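Local coordinates for histone-lysine N-methyltransferase SETMAR (Homo sapiens, PDB 3F2K), which joins a histone H3 methyltransferase to a mariner transposase-derived DNA-binding nuclease domain and acts in double-strand break repair, replication fork restart and DNA integration, at residues Glu196-Thr200 with Asp201-Thr205. Residues are numbered along the deposited sequence; the frame is centred on the assembly and turned at random.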
loop_
_atom_site.group_PDB
_atom_site.type_symbol
_atom_site.label_atom_id
_atom_site.label_comp_id
_atom_site.label_asym_id
_atom_site.label_seq_id
_atom_site.Cartn_x
_atom_site.Cartn_y
_atom_site.Cartn_z
ATOM N N GLU A 196 -1.240 14.840 7.249
ATOM C CA GLU A 196 -0.615 16.159 7.247
ATOM C C GLU A 196 0.433 16.378 8.342
ATOM O O GLU A 196 1.271 17.290 8.241
ATOM C CB GLU A 196 -1.701 17.254 7.209
ATOM C CG GLU A 196 -2.614 17.015 6.004
ATOM C CD GLU A 196 -3.470 18.205 5.609
ATOM O OE1 GLU A 196 -4.044 18.861 6.492
ATOM O OE2 GLU A 196 -3.578 18.454 4.386
ATOM N N SER A 197 0.387 15.524 9.369
ATOM C CA SER A 197 1.358 15.499 10.449
ATOM C C SER A 197 2.756 15.003 10.009
ATOM O O SER A 197 3.753 15.237 10.707
ATOM C CB SER A 197 0.841 14.633 11.599
ATOM N N GLN A 198 2.834 14.280 8.898
ATOM C CA GLN A 198 4.077 13.522 8.599
ATOM C C GLN A 198 5.134 14.388 7.938
ATOM O O GLN A 198 4.836 15.318 7.165
ATOM C CB GLN A 198 3.790 12.297 7.741
ATOM C CG GLN A 198 2.664 11.450 8.273
ATOM C CD GLN A 198 2.953 10.900 9.668
ATOM O OE1 GLN A 198 4.059 10.444 9.928
ATOM N NE2 GLN A 198 1.946 10.910 10.572
ATOM N N SER A 199 6.379 14.095 8.244
ATOM C CA SER A 199 7.480 14.840 7.648
ATOM C C SER A 199 7.718 14.367 6.220
ATOM O O SER A 199 7.247 13.280 5.784
ATOM C CB SER A 199 8.752 14.695 8.541
ATOM O OG SER A 199 9.116 13.340 8.561
ATOM N N THR A 200 8.488 15.153 5.473
ATOM C CA THR A 200 8.681 14.844 4.032
ATOM C C THR A 200 9.379 13.496 3.725
ATOM O O THR A 200 9.159 12.946 2.633
ATOM C CB THR A 200 9.427 16.006 3.324
ATOM O OG1 THR A 200 10.735 16.124 3.903
ATOM C CG2 THR A 200 8.661 17.338 3.460
ATOM N N ASP A 201 10.193 12.950 4.676
ATOM C CA ASP A 201 10.941 11.691 4.541
ATOM C C ASP A 201 10.181 10.451 5.063
ATOM O O ASP A 201 10.706 9.322 5.001
ATOM C CB ASP A 201 12.245 11.737 5.405
ATOM C CG ASP A 201 11.957 11.985 6.875
ATOM O OD1 ASP A 201 11.375 13.059 7.189
ATOM O OD2 ASP A 201 12.257 11.098 7.743
ATOM N N PHE A 202 8.981 10.669 5.613
ATOM C CA PHE A 202 8.235 9.591 6.207
ATOM C C PHE A 202 7.966 8.438 5.241
ATOM O O PHE A 202 8.108 7.224 5.598
ATOM C CB PHE A 202 6.941 10.126 6.807
ATOM C CG PHE A 202 5.998 9.048 7.311
ATOM C CD1 PHE A 202 6.282 8.394 8.486
ATOM C CD2 PHE A 202 4.853 8.696 6.578
ATOM C CE1 PHE A 202 5.373 7.391 9.015
ATOM C CE2 PHE A 202 3.937 7.684 7.029
ATOM C CZ PHE A 202 4.224 6.996 8.250
ATOM N N TYR A 203 7.530 8.804 4.037
ATOM C CA TYR A 203 7.216 7.777 3.020
ATOM C C TYR A 203 8.457 6.995 2.589
ATOM O O TYR A 203 8.413 5.777 2.458
ATOM C CB TYR A 203 6.404 8.420 1.863
ATOM C CG TYR A 203 5.125 9.026 2.414
ATOM C CD1 TYR A 203 3.995 8.201 2.706
ATOM C CD2 TYR A 203 5.047 10.388 2.707
ATOM C CE1 TYR A 203 2.850 8.713 3.270
ATOM C CE2 TYR A 203 3.871 10.940 3.258
ATOM C CZ TYR A 203 2.773 10.077 3.513
ATOM O OH TYR A 203 1.624 10.551 4.013
ATOM N N ALA A 204 9.566 7.702 2.420
ATOM C CA ALA A 204 10.788 7.095 1.915
ATOM C C ALA A 204 11.218 5.965 2.840
ATOM O O ALA A 204 11.713 4.932 2.356
ATOM C CB ALA A 204 11.877 8.133 1.793
ATOM N N THR A 205 11.017 6.209 4.146
ATOM C CA THR A 205 11.302 5.212 5.209
ATOM C C THR A 205 10.615 3.886 4.902
ATOM O O THR A 205 11.250 2.834 4.926
ATOM C CB THR A 205 10.883 5.683 6.601
ATOM O OG1 THR A 205 11.522 6.928 6.934
ATOM C CG2 THR A 205 11.271 4.657 7.695
HETATM O O HOH W 1 8.909 10.583 1.943
#
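A type I beta turn from S199 to F202 leads the chain out of the loop after helix 184-196 and into helix 202-219 of the transposase domain, whose fold is RNase H-like. The turn is closed by a backbone bond from F202 N to S199 O of 3.1 Å. On the exposed outer side the short side chains of S199 and D201 meet: S199 OG donates to D201 OD1 at 2.7 Å, reaching the carboxylate from above its plane. Both first torsions are near +60° (63° and 58°), which turns hydroxyl and carboxylate towards each other across the turn. On the inner side Q198 lies over one face of the F202 ring. The bend at chi2 (-61°) carries OE1 over the ring centre, 3.3 Å above the F202 plane, and CG makes a CH-pi contact with the same face. Q198 NE2 is hydrogen-bonded to F194 O of the preceding helix. F202, large and nonpolar, suits its buried place, where its ring also meets H167 and H171. Water 1 donates to T200 O and accepts from A204 N at 3.0 Å, satisfying an amide in the first turn of the helix. Polar bonds thus probably help hold the turn at the surface, while the methylenes of Q198 pack on the F202 ring and its carbonyl oxygen lies over the ring centre, a placement probably tolerated because the bond to F194 fixes the amide.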